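Local structure of Abbfa_003403 (Acinetobacter baumannii, 4ZXH) at residues A[721-725]-A[748-752]; A[1095-1099]-A[1116-1120]; A[522-526]-A[599-604]; A[110-116]-A[128-132]; A[456-462]-A[802-806]. The protein probably assembles a peptide product as a four-domain nonribosomal peptide synthetase, with condensation, adenylation, carrier and thioesterase domains in one chain. All blocks are in the same frame, centred on the assembly; numbering follows the deposited sequence.

Interaction 1 of 5, residues A[721-725]-A[748-752]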
# COMPACT_ATOMS: atom_id res chain seq x y z
N TRP A 721 -2.45 2.82 28.78
CA TRP A 721 -3.74 3.26 28.25
C TRP A 721 -4.43 2.14 27.49
O TRP A 721 -5.64 1.94 27.64
CB TRP A 721 -3.60 4.48 27.34
CG TRP A 721 -3.25 5.75 28.07
CD1 TRP A 721 -2.09 6.45 27.96
CD2 TRP A 721 -4.06 6.46 29.02
NE1 TRP A 721 -2.12 7.56 28.79
CE2 TRP A 721 -3.32 7.59 29.45
CE3 TRP A 721 -5.34 6.25 29.55
CZ2 TRP A 721 -3.81 8.50 30.38
CZ3 TRP A 721 -5.83 7.15 30.47
CH2 TRP A 721 -5.07 8.26 30.88
N LYS A 722 -3.66 1.40 26.68
CA LYS A 722 -4.17 0.21 26.00
C LYS A 722 -4.71 -0.77 27.03
O LYS A 722 -5.82 -1.29 26.86
CB LYS A 722 -3.09 -0.47 25.14
CG LYS A 722 -2.72 0.28 23.86
CD LYS A 722 -1.40 -0.21 23.26
CE LYS A 722 -0.90 0.72 22.13
NZ LYS A 722 0.51 0.40 21.73
N MET A 723 -3.95 -1.02 28.09
CA MET A 723 -4.35 -1.98 29.13
C MET A 723 -5.72 -1.62 29.73
O MET A 723 -6.59 -2.48 29.91
CB MET A 723 -3.29 -2.05 30.24
CG MET A 723 -3.61 -3.08 31.32
SD MET A 723 -2.43 -3.09 32.70
CE MET A 723 -2.91 -1.61 33.58
N LEU A 724 -5.89 -0.33 30.00
CA LEU A 724 -7.12 0.22 30.54
C LEU A 724 -8.32 0.04 29.60
O LEU A 724 -9.37 -0.44 30.01
CB LEU A 724 -6.91 1.70 30.85
CG LEU A 724 -7.60 2.35 32.04
CD1 LEU A 724 -7.42 1.53 33.30
CD2 LEU A 724 -6.98 3.71 32.21
N LEU A 725 -8.16 0.42 28.33
CA LEU A 725 -9.26 0.31 27.38
C LEU A 725 -9.63 -1.14 27.11
O LEU A 725 -10.78 -1.45 26.84
CB LEU A 725 -8.92 1.02 26.07
CG LEU A 725 -8.58 2.50 26.23
CD1 LEU A 725 -8.17 3.12 24.91
CD2 LEU A 725 -9.73 3.28 26.87
N LEU A 748 -5.48 4.61 19.01
CA LEU A 748 -5.51 4.82 20.46
C LEU A 748 -6.08 6.19 20.77
O LEU A 748 -6.77 6.39 21.77
CB LEU A 748 -4.13 4.68 21.08
CG LEU A 748 -4.04 5.00 22.58
CD1 LEU A 748 -4.99 4.13 23.39
CD2 LEU A 748 -2.62 4.85 23.09
N ALA A 749 -5.80 7.13 19.89
CA ALA A 749 -6.26 8.50 20.07
C ALA A 749 -7.77 8.57 20.05
O ALA A 749 -8.37 9.19 20.93
CB ALA A 749 -5.66 9.40 19.00
N GLU A 750 -8.42 7.94 19.06
CA GLU A 750 -9.87 8.05 19.00
C GLU A 750 -10.51 7.37 20.20
O GLU A 750 -11.46 7.90 20.76
CB GLU A 750 -10.44 7.47 17.72
CG GLU A 750 -10.89 8.56 16.74
CD GLU A 750 -12.19 9.26 17.14
OE1 GLU A 750 -13.16 8.57 17.50
OE2 GLU A 750 -12.22 10.52 17.12
N LYS A 751 -9.98 6.21 20.58
CA LYS A 751 -10.49 5.50 21.75
C LYS A 751 -10.38 6.38 23.00
O LYS A 751 -11.32 6.46 23.78
CB LYS A 751 -9.73 4.19 21.97
CG LYS A 751 -10.05 3.06 20.99
CD LYS A 751 -9.08 1.90 21.26
CE LYS A 751 -9.34 0.69 20.40
NZ LYS A 751 -10.56 0.00 20.85
N LEU A 752 -9.25 7.04 23.17
CA LEU A 752 -9.05 7.91 24.33
C LEU A 752 -9.96 9.14 24.31
O LEU A 752 -10.56 9.49 25.32
CB LEU A 752 -7.59 8.36 24.42
CG LEU A 752 -6.59 7.38 25.02
CD1 LEU A 752 -5.25 8.05 25.15
CD2 LEU A 752 -7.05 6.86 26.37
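Trp721, Lys722 and Leu725 face Leu748, Lys751 and Leu752 across two helices whose axes pass 11.0 Å apart at 53°. The backbones are closest at Lys722 and Leu748, with CA atoms 7.3 Å apart. Side chains fill the space between them, and the contact is almost wholly apolar. Leu725 reaches into the middle with one branch. Its CD1 lies 3.7 Å from Leu748 CD1 and 3.5 Å from Lys751 CB, so the lysine contributes the base of its chain rather than its charge. The CG of Leu748 is anti to the backbone N (chi1 175°), which brings its CD1 out to Leu725 and near the CB of Trp721. Both helices follow parallel strands of the large mixed sheet of the AMP-binding region. Helix 718-725 follows strand 713-716, and helix 746-753 joins strand 735-740 to the parallel strand 756-763. The indole of Trp721 stands against strand 735-740, touching Ala737 and Cys739, and its NE1 donates to the backbone O of Leu738. Leu752 meets this ring at about a right angle with both branches. Its CD1 sits 4.2 Å above one face, nearer the ring's edge than its centre, while CD2 comes 3.7 Å from CE3 of Trp721. Lys722 adds the CG of its side chain beside Leu748. Its NZ makes a long, weak ion pair with Asp895.

Interaction 2 of 5, residues A[1095-1099]-A[1116-1120]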
# COMPACT_ATOMS: atom_id res chain seq x y z
N ALA A 1095 -11.72 -31.71 -22.54
CA ALA A 1095 -12.10 -32.65 -21.51
C ALA A 1095 -13.47 -32.25 -21.02
O ALA A 1095 -13.82 -31.07 -21.07
CB ALA A 1095 -11.09 -32.66 -20.35
N ILE A 1096 -14.24 -33.22 -20.55
CA ILE A 1096 -15.60 -32.93 -20.14
C ILE A 1096 -15.86 -33.32 -18.70
O ILE A 1096 -15.75 -34.49 -18.32
CB ILE A 1096 -16.59 -33.64 -21.05
CG1 ILE A 1096 -16.44 -33.09 -22.47
CG2 ILE A 1096 -18.00 -33.48 -20.53
CD1 ILE A 1096 -17.52 -33.52 -23.44
N GLN A 1097 -16.20 -32.34 -17.88
CA GLN A 1097 -16.62 -32.61 -16.50
C GLN A 1097 -18.14 -32.87 -16.44
O GLN A 1097 -18.88 -32.48 -17.34
CB GLN A 1097 -16.24 -31.44 -15.60
CG GLN A 1097 -17.06 -30.21 -15.87
CD GLN A 1097 -16.58 -29.03 -15.08
OE1 GLN A 1097 -15.78 -29.17 -14.15
NE2 GLN A 1097 -17.04 -27.85 -15.46
N SER A 1098 -18.61 -33.51 -15.39
CA SER A 1098 -20.04 -33.74 -15.24
C SER A 1098 -20.81 -32.47 -14.85
O SER A 1098 -20.36 -31.67 -14.02
CB SER A 1098 -20.29 -34.83 -14.20
OG SER A 1098 -21.65 -34.92 -13.86
N PRO A 1099 -21.98 -32.26 -15.46
CA PRO A 1099 -22.89 -31.18 -15.03
C PRO A 1099 -23.18 -31.24 -13.51
O PRO A 1099 -23.41 -30.23 -12.86
CB PRO A 1099 -24.17 -31.45 -15.82
CG PRO A 1099 -23.74 -32.22 -17.02
CD PRO A 1099 -22.54 -33.04 -16.58
N THR A 1116 -25.15 -39.53 -24.93
CA THR A 1116 -25.95 -38.68 -25.80
C THR A 1116 -25.77 -37.21 -25.46
O THR A 1116 -25.56 -36.38 -26.33
CB THR A 1116 -27.45 -39.03 -25.71
OG1 THR A 1116 -27.66 -40.38 -26.11
CG2 THR A 1116 -28.26 -38.10 -26.60
N LEU A 1117 -25.86 -36.88 -24.17
CA LEU A 1117 -25.70 -35.50 -23.73
C LEU A 1117 -24.35 -34.93 -24.13
O LEU A 1117 -24.27 -33.81 -24.64
CB LEU A 1117 -25.86 -35.40 -22.21
CG LEU A 1117 -25.70 -33.97 -21.70
CD1 LEU A 1117 -26.86 -33.16 -22.24
CD2 LEU A 1117 -25.62 -33.90 -20.18
N TYR A 1118 -23.29 -35.70 -23.89
CA TYR A 1118 -21.92 -35.25 -24.18
C TYR A 1118 -21.70 -35.15 -25.69
O TYR A 1118 -21.10 -34.18 -26.16
CB TYR A 1118 -20.87 -36.19 -23.56
CG TYR A 1118 -20.88 -36.20 -22.04
CD1 TYR A 1118 -21.61 -35.26 -21.31
CD2 TYR A 1118 -20.16 -37.15 -21.34
CE1 TYR A 1118 -21.63 -35.27 -19.95
CE2 TYR A 1118 -20.17 -37.17 -19.95
CZ TYR A 1118 -20.91 -36.23 -19.27
OH TYR A 1118 -20.92 -36.26 -17.89
N ILE A 1119 -22.19 -36.14 -26.43
CA ILE A 1119 -22.09 -36.12 -27.89
C ILE A 1119 -22.68 -34.84 -28.48
O ILE A 1119 -22.07 -34.23 -29.36
CB ILE A 1119 -22.79 -37.32 -28.53
CG1 ILE A 1119 -21.86 -38.53 -28.50
CG2 ILE A 1119 -23.14 -37.03 -29.97
CD1 ILE A 1119 -22.52 -39.80 -28.97
N ALA A 1120 -23.84 -34.41 -27.99
CA ALA A 1120 -24.41 -33.14 -28.44
C ALA A 1120 -23.47 -31.97 -28.10
O ALA A 1120 -23.27 -31.09 -28.93
CB ALA A 1120 -25.77 -32.91 -27.82
O HOH W 1 -22.89 -36.62 -15.71
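Ile1096 sits at the end of strand 1093-1096 and lays one methyl on the ring of Tyr1118. Its CG2 is 4.0 Å from the ring centroid and only 6° off the ring normal, a CH-pi contact over the centre of the face. With CG1 beside the backbone N (chi1 -63°), CG2 is the methyl left to lie on the ring. The two side chains slide past each other in opposite directions. The CB of Gln1097 points away from the helix, and its NE2 has a weak hydrogen bond to Ser1053 O. Ser1098 reaches the tyrosine through water. One water lies 2.8 Å from Ser1098 OG and 3.0 Å from Tyr1118 OH and links the two hydroxyls. Ser1098 OG is also hydrogen-bonded to the backbone N of Gly1100, and Tyr1118 OH to His1071 NE2, so each hydroxyl has a second partner. Pro1099 closes the segment. Its CD lies at the edge of the Tyr1118 ring, 4.1 Å from CE1, and its CG is 4.0 Å from Leu1117 CD2. The tyrosine is therefore met over a face, at an edge and at its hydroxyl. The setting is the alpha/beta-hydrolase fold of the thioesterase domain. Strand 1093-1096 lies between strands 1055-1057 and 1067-1070. Helix 1111-1125 lies against it, with Tyr1118 also touching Phe1070 on strand 1067-1070 and Ile1146 on helix 1138-1152.

Interaction 3 of 5, residues A[522-526]-A[599-604]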
# COMPACT_ATOMS: atom_id res chain seq x y z
N TYR A 522 17.84 12.75 59.11
CA TYR A 522 18.41 11.41 59.14
C TYR A 522 19.64 11.32 58.22
O TYR A 522 20.69 10.79 58.60
CB TYR A 522 17.37 10.39 58.74
CG TYR A 522 17.73 8.94 59.03
CD1 TYR A 522 18.02 8.52 60.31
CD2 TYR A 522 17.70 7.98 58.02
CE1 TYR A 522 18.31 7.20 60.59
CE2 TYR A 522 18.00 6.64 58.29
CZ TYR A 522 18.30 6.27 59.58
OH TYR A 522 18.60 4.96 59.89
N LEU A 523 19.50 11.87 57.01
CA LEU A 523 20.58 11.81 56.03
C LEU A 523 21.78 12.68 56.46
O LEU A 523 22.93 12.23 56.40
CB LEU A 523 20.06 12.25 54.66
CG LEU A 523 19.05 11.33 53.96
CD1 LEU A 523 18.42 12.00 52.72
CD2 LEU A 523 19.71 10.02 53.56
N ARG A 524 21.52 13.90 56.90
CA ARG A 524 22.59 14.77 57.36
C ARG A 524 23.34 14.10 58.52
O ARG A 524 24.58 14.10 58.58
CB ARG A 524 22.04 16.13 57.79
CG ARG A 524 23.13 17.18 58.03
CD ARG A 524 22.64 18.26 58.96
NE ARG A 524 22.32 17.68 60.26
CZ ARG A 524 23.19 17.61 61.27
NH1 ARG A 524 24.42 18.11 61.12
NH2 ARG A 524 22.84 17.06 62.42
N ALA A 525 22.56 13.53 59.43
CA ALA A 525 23.11 12.99 60.67
C ALA A 525 23.96 11.75 60.41
O ALA A 525 24.71 11.31 61.28
CB ALA A 525 22.00 12.68 61.66
N HIS A 526 23.83 11.19 59.21
CA HIS A 526 24.59 10.01 58.84
C HIS A 526 25.45 10.22 57.62
O HIS A 526 25.73 9.27 56.88
CB HIS A 526 23.64 8.84 58.64
CG HIS A 526 22.86 8.51 59.86
ND1 HIS A 526 21.63 9.07 60.12
CD2 HIS A 526 23.18 7.79 60.95
CE1 HIS A 526 21.20 8.66 61.30
NE2 HIS A 526 22.13 7.89 61.83
N LEU A 599 20.84 2.74 54.28
CA LEU A 599 20.08 3.38 55.35
C LEU A 599 18.60 3.02 55.28
O LEU A 599 17.97 3.12 54.23
CB LEU A 599 20.22 4.89 55.28
CG LEU A 599 21.49 5.50 55.83
CD1 LEU A 599 21.45 6.98 55.53
CD2 LEU A 599 21.56 5.24 57.31
N ASP A 600 18.05 2.62 56.41
CA ASP A 600 16.63 2.29 56.49
C ASP A 600 15.81 3.54 56.76
O ASP A 600 15.91 4.14 57.83
CB ASP A 600 16.40 1.24 57.57
CG ASP A 600 14.94 0.82 57.69
OD1 ASP A 600 14.12 1.29 56.87
OD2 ASP A 600 14.63 0.02 58.61
N ILE A 601 14.98 3.91 55.79
CA ILE A 601 14.16 5.12 55.89
C ILE A 601 13.13 5.06 57.02
O ILE A 601 12.65 6.10 57.49
CB ILE A 601 13.42 5.40 54.56
CG1 ILE A 601 12.96 6.85 54.48
CG2 ILE A 601 12.25 4.47 54.39
CD1 ILE A 601 12.25 7.16 53.18
N ASN A 602 12.78 3.86 57.47
CA ASN A 602 11.84 3.74 58.57
C ASN A 602 12.47 4.17 59.89
O ASN A 602 11.76 4.47 60.85
CB ASN A 602 11.33 2.30 58.68
CG ASN A 602 10.52 1.87 57.46
OD1 ASN A 602 9.67 2.62 56.97
ND2 ASN A 602 10.79 0.66 56.97
N GLN A 603 13.80 4.19 59.94
CA GLN A 603 14.55 4.54 61.14
C GLN A 603 14.67 6.04 61.27
O GLN A 603 15.06 6.55 62.32
CB GLN A 603 15.94 3.92 61.13
CG GLN A 603 15.93 2.44 61.37
CD GLN A 603 14.92 2.04 62.41
OE1 GLN A 603 13.84 1.54 62.08
NE2 GLN A 603 15.23 2.31 63.68
N ALA A 604 14.37 6.73 60.19
CA ALA A 604 14.37 8.19 60.20
C ALA A 604 13.32 8.68 61.18
O ALA A 604 12.17 8.25 61.12
CB ALA A 604 14.10 8.74 58.80
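Tyr522, near the C-terminal end of helix 509-525, comes closest to Ala604, with CA atoms 5.3 Å apart, where the chain turns after strand 598-600. The tyrosine carries the contact. Its CG is anti to the backbone N (chi1 -167°), which lays the ring against the turn. Ala604 CA lies 3.6 Å above one face of the ring, away from its centre, and the carbonyl carbon of Gln603 covers the same face. His526 ND1 lies over the opposite face, so the ring is held between the turn and its own helix end. The turn follows the edge strand of a four-stranded parallel sheet in the AMP-binding region. Asp600 shapes it as an Asx turn, its OD1 accepting from Asn602 N at 3.0 Å. That donor comes from above the carboxylate plane. The other oxygen, OD2, is hydrogen-bonded to Thr586 OG1. Leu599 adds further apolar contacts. One branch, CD2, lies 3.9 Å from Tyr522 CE2, and the other, CD1, lies 4.0 Å from Leu523 CD2. CD1 also touches the CB of His526, which is exposed.

Interaction 4 of 5, residues A[110-116]-A[128-132]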
# COMPACT_ATOMS: atom_id res chain seq x y z
N LEU A 110 -18.06 24.60 -12.47
CA LEU A 110 -19.02 23.82 -13.23
C LEU A 110 -18.39 23.14 -14.44
O LEU A 110 -18.52 21.92 -14.62
CB LEU A 110 -20.18 24.71 -13.68
CG LEU A 110 -21.28 24.01 -14.48
CD1 LEU A 110 -21.82 22.82 -13.68
CD2 LEU A 110 -22.40 24.98 -14.85
N VAL A 111 -17.72 23.93 -15.27
CA VAL A 111 -17.05 23.44 -16.45
C VAL A 111 -15.96 22.42 -16.09
O VAL A 111 -15.79 21.42 -16.78
CB VAL A 111 -16.44 24.62 -17.30
CG1 VAL A 111 -15.59 24.11 -18.48
CG2 VAL A 111 -17.54 25.58 -17.81
N GLU A 112 -15.23 22.66 -15.01
CA GLU A 112 -14.26 21.65 -14.58
C GLU A 112 -14.98 20.35 -14.23
O GLU A 112 -14.61 19.29 -14.74
CB GLU A 112 -13.41 22.17 -13.41
CG GLU A 112 -12.30 23.14 -13.87
CD GLU A 112 -11.77 24.08 -12.78
OE1 GLU A 112 -12.26 24.01 -11.62
OE2 GLU A 112 -10.86 24.91 -13.08
N GLN A 113 -16.03 20.40 -13.41
CA GLN A 113 -16.71 19.16 -13.05
C GLN A 113 -17.39 18.51 -14.26
O GLN A 113 -17.32 17.29 -14.40
CB GLN A 113 -17.72 19.40 -11.92
CG GLN A 113 -17.68 18.33 -10.81
CD GLN A 113 -16.34 18.24 -10.04
OE1 GLN A 113 -15.38 18.98 -10.32
NE2 GLN A 113 -16.29 17.33 -9.08
N ASP A 114 -17.97 19.29 -15.16
CA ASP A 114 -18.60 18.71 -16.36
C ASP A 114 -17.61 17.98 -17.28
O ASP A 114 -17.89 16.88 -17.74
CB ASP A 114 -19.31 19.79 -17.16
CG ASP A 114 -20.69 20.11 -16.61
OD1 ASP A 114 -21.01 19.59 -15.52
OD2 ASP A 114 -21.44 20.86 -17.29
N THR A 115 -16.46 18.60 -17.53
CA THR A 115 -15.47 18.02 -18.43
C THR A 115 -14.74 16.82 -17.83
O THR A 115 -14.10 16.08 -18.56
CB THR A 115 -14.41 19.07 -18.87
OG1 THR A 115 -13.64 19.51 -17.74
CG2 THR A 115 -15.07 20.29 -19.54
N LYS A 116 -14.82 16.63 -16.52
CA LYS A 116 -14.24 15.44 -15.87
C LYS A 116 -15.14 14.20 -15.88
O LYS A 116 -14.77 13.17 -15.32
CB LYS A 116 -13.85 15.76 -14.42
CG LYS A 116 -12.45 16.27 -14.31
CD LYS A 116 -12.17 17.04 -13.03
CE LYS A 116 -10.91 17.88 -13.26
NZ LYS A 116 -10.50 18.68 -12.07
N ARG A 128 -16.36 15.14 -26.48
CA ARG A 128 -17.60 15.87 -26.15
C ARG A 128 -17.40 17.36 -26.31
O ARG A 128 -16.27 17.86 -26.20
CB ARG A 128 -18.03 15.61 -24.73
CG ARG A 128 -18.22 14.18 -24.36
CD ARG A 128 -18.92 14.12 -23.03
NE ARG A 128 -18.17 14.78 -21.96
CZ ARG A 128 -17.45 14.12 -21.05
NH1 ARG A 128 -17.38 12.80 -21.11
NH2 ARG A 128 -16.82 14.77 -20.08
N ILE A 129 -18.50 18.06 -26.52
CA ILE A 129 -18.50 19.51 -26.51
C ILE A 129 -19.48 19.99 -25.46
O ILE A 129 -20.65 19.59 -25.49
CB ILE A 129 -18.89 20.09 -27.87
CG1 ILE A 129 -17.91 19.63 -28.93
CG2 ILE A 129 -18.96 21.61 -27.79
CD1 ILE A 129 -18.42 19.79 -30.33
N HIS A 130 -19.01 20.82 -24.53
CA HIS A 130 -19.88 21.34 -23.48
C HIS A 130 -20.11 22.83 -23.70
O HIS A 130 -19.16 23.59 -23.71
CB HIS A 130 -19.25 21.13 -22.10
CG HIS A 130 -19.18 19.70 -21.66
ND1 HIS A 130 -20.15 19.10 -20.89
CD2 HIS A 130 -18.22 18.76 -21.83
CE1 HIS A 130 -19.81 17.85 -20.63
NE2 HIS A 130 -18.64 17.61 -21.20
N CYS A 131 -21.36 23.25 -23.88
CA CYS A 131 -21.67 24.66 -24.14
C CYS A 131 -22.45 25.33 -23.02
O CYS A 131 -23.32 24.72 -22.42
CB CYS A 131 -22.45 24.83 -25.44
SG CYS A 131 -21.72 23.98 -26.81
N TYR A 132 -22.16 26.60 -22.78
CA TYR A 132 -22.82 27.35 -21.73
C TYR A 132 -23.15 28.74 -22.21
O TYR A 132 -22.28 29.46 -22.69
CB TYR A 132 -21.93 27.44 -20.51
CG TYR A 132 -21.40 26.11 -20.03
CD1 TYR A 132 -22.05 25.39 -19.03
CD2 TYR A 132 -20.24 25.59 -20.57
CE1 TYR A 132 -21.55 24.18 -18.59
CE2 TYR A 132 -19.74 24.38 -20.13
CZ TYR A 132 -20.39 23.69 -19.15
OH TYR A 132 -19.87 22.50 -18.75
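Asp114 and Tyr132 form the one clear hydrogen bond between these segments. Tyr132 OH donates to Asp114 OD2 at 2.7 Å, on the anti side of the carboxylate and 25° out of its plane. OD2 lies at the edge of the tyrosine ring, and the ring and carboxylate planes are only 24° apart. The CG of Tyr132 is anti to its carbonyl carbon, and the ring stands up from the strand toward the helix. Val111 CG2 packs over one face of it, 3.9 Å from the centroid. Leu110 adds CD2, 3.9 Å from Tyr132 CE1. His130, two residues earlier on the strand, points to the same side, with the CB of Asp114 off-centre above its ring. Its rotation is set partly from its own strand, since Arg128 NE donates to His130 NE2 at 3.0 Å. The bond lies near the guanidinium plane but is tilted from the imidazole plane. The arginine chain bends at chi3 (-60°), which brings its end to the C-terminal end of the helix. There NH2 donates to Gln117 O, and the guanidinium makes a cation-pi contact with Phe119. The contact joins the helix and second strand of the beta-alpha-beta unit 94-98, 104-115, 127-135 of the condensation domain. Residues 110-115 of the helix run roughly antiparallel to residues 128-132 of the strand. Strand 127-135 lies between strands 94-98 and 138-146.

Interaction 5 of 5, residues A[456-462]-A[802-806]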
# COMPACT_ATOMS: atom_id res chain seq x y z
N LEU A 456 24.42 23.32 -1.66
CA LEU A 456 23.27 24.10 -2.05
C LEU A 456 22.18 24.07 -1.00
O LEU A 456 21.68 23.00 -0.62
CB LEU A 456 22.73 23.59 -3.39
CG LEU A 456 21.45 24.19 -3.94
CD1 LEU A 456 21.64 25.62 -4.37
CD2 LEU A 456 20.97 23.36 -5.10
N ASP A 457 21.79 25.25 -0.51
CA ASP A 457 20.76 25.32 0.51
C ASP A 457 19.50 25.95 -0.09
O ASP A 457 19.52 27.09 -0.55
CB ASP A 457 21.26 26.11 1.73
CG ASP A 457 20.64 25.63 3.03
OD1 ASP A 457 19.56 24.99 2.98
OD2 ASP A 457 21.24 25.88 4.11
N ILE A 458 18.43 25.17 -0.08
CA ILE A 458 17.16 25.50 -0.74
C ILE A 458 16.22 26.16 0.26
O ILE A 458 15.20 26.75 -0.11
CB ILE A 458 16.52 24.20 -1.32
CG1 ILE A 458 17.48 23.55 -2.30
CG2 ILE A 458 15.22 24.47 -2.03
CD1 ILE A 458 17.99 24.51 -3.33
N ALA A 459 16.59 26.04 1.53
CA ALA A 459 15.75 26.50 2.62
C ALA A 459 15.50 27.99 2.52
O ALA A 459 16.34 28.72 2.00
CB ALA A 459 16.40 26.15 3.95
N PRO A 460 14.33 28.44 2.98
CA PRO A 460 14.09 29.88 3.09
C PRO A 460 15.08 30.47 4.08
O PRO A 460 15.48 29.76 4.99
CB PRO A 460 12.65 29.97 3.62
CG PRO A 460 12.04 28.60 3.39
CD PRO A 460 13.18 27.64 3.45
N ASP A 461 15.49 31.72 3.92
CA ASP A 461 16.37 32.31 4.92
C ASP A 461 15.51 32.69 6.12
O ASP A 461 14.73 33.64 6.07
CB ASP A 461 17.12 33.53 4.37
CG ASP A 461 18.28 33.96 5.27
OD1 ASP A 461 18.22 33.73 6.51
OD2 ASP A 461 19.27 34.52 4.74
N TYR A 462 15.66 31.92 7.20
CA TYR A 462 14.81 32.06 8.37
C TYR A 462 15.17 33.30 9.17
O TYR A 462 16.33 33.51 9.50
CB TYR A 462 14.92 30.82 9.24
CG TYR A 462 14.40 29.57 8.58
CD1 TYR A 462 13.03 29.37 8.41
CD2 TYR A 462 15.27 28.57 8.15
CE1 TYR A 462 12.54 28.21 7.83
CE2 TYR A 462 14.77 27.40 7.56
CZ TYR A 462 13.41 27.23 7.41
OH TYR A 462 12.90 26.08 6.84
N ARG A 802 22.29 22.12 9.20
CA ARG A 802 21.60 23.29 8.67
C ARG A 802 20.09 23.15 8.86
O ARG A 802 19.57 22.03 8.90
CB ARG A 802 21.92 23.48 7.20
CG ARG A 802 23.36 23.85 6.89
CD ARG A 802 23.59 23.85 5.38
NE ARG A 802 23.23 22.56 4.80
CZ ARG A 802 23.47 22.19 3.55
NH1 ARG A 802 24.10 23.01 2.72
NH2 ARG A 802 23.10 20.99 3.13
N LEU A 803 19.38 24.27 8.96
CA LEU A 803 17.93 24.26 9.09
C LEU A 803 17.23 23.77 7.82
O LEU A 803 17.35 24.40 6.76
CB LEU A 803 17.43 25.66 9.45
CG LEU A 803 17.88 26.21 10.79
CD1 LEU A 803 17.71 27.71 10.81
CD2 LEU A 803 17.09 25.57 11.91
N VAL A 804 16.49 22.67 7.92
CA VAL A 804 15.89 22.05 6.74
C VAL A 804 14.77 22.91 6.14
O VAL A 804 14.18 23.73 6.83
CB VAL A 804 15.34 20.64 7.06
CG1 VAL A 804 16.46 19.75 7.55
CG2 VAL A 804 14.21 20.72 8.07
N PRO A 805 14.50 22.73 4.84
CA PRO A 805 13.34 23.43 4.27
C PRO A 805 12.05 22.80 4.80
O PRO A 805 12.10 21.67 5.27
CB PRO A 805 13.47 23.19 2.76
CG PRO A 805 14.84 22.59 2.55
CD PRO A 805 15.22 21.93 3.83
N PRO A 806 10.92 23.52 4.73
CA PRO A 806 9.68 22.87 5.16
C PRO A 806 9.38 21.62 4.32
O PRO A 806 9.82 21.54 3.17
CB PRO A 806 8.62 23.95 4.94
CG PRO A 806 9.39 25.25 4.96
CD PRO A 806 10.72 24.93 4.35
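Tyr462 and Val804 anchor the close part of this contact between two loops. Tyr462 OH donates to Val804 O at 2.7 Å. The C=O...O angle is 145°, and the donor is tilted 17° from the carbonyl plane. Val804 O lies at the edge of the tyrosine ring, near its plane. CG of Tyr462 is anti to its own carbonyl carbon (chi1 -65°), and the ring runs across Leu803, with CE2 3.7 Å from Leu803 CB. The CD of Pro806 comes up to the hydroxyl from the other direction. Prolines and Ala459 pack beside this bond. Pro460 and Pro806 reach toward each other, their CD atoms 3.8 Å apart. Ala459 CB packs 4.1 Å from Pro805 CG, where the backbones are also closest. The other end is looser, and Asp457 there is exposed. Asp457 and Arg802 form only a long salt bridge, with OD2 3.9 Å from NE. The oxygen lies well out of the guanidinium plane and no N-H points at it. The carboxylate is above one face of the guanidinium instead. Arg802 has firmer partners nearby: NE pairs with Asp798 OD2 and NH1 donates to Val454 O. Asp457 OD1 takes a weak bond from Ala459 N, at 3.5 Å. On the inner side Pro805 touches Leu437 on helix 428-447, and Pro806 O accepts from Asn433 of the same helix. The arrangement is a condensation-adenylation interface of a nonribosomal peptide synthetase: the loop after helix 428-447 meets the loop between strands 792-797 and 809-816.

Interactions 2 and 4 are buried, in the thioesterase and condensation domains. Interaction 4 packs a helix on a strand, interaction 2 a helix on a strand end and the loop after it. Both centre on a tyrosine with its hydroxyl engaged, through water and a histidine in one and by a carboxylate in the other. Interactions 1, 3 and 5 are partly buried. Interactions 1 and 3 share the AMP-binding region but lie on different sheets. Interaction 1 is apolar helix-helix packing; interaction 3 clasps a tyrosine against a turn. Interaction 5 alone joins two family regions, using prolines, a tyrosine bond and a long ion pair. Along the chain it encloses interactions 1 and 3.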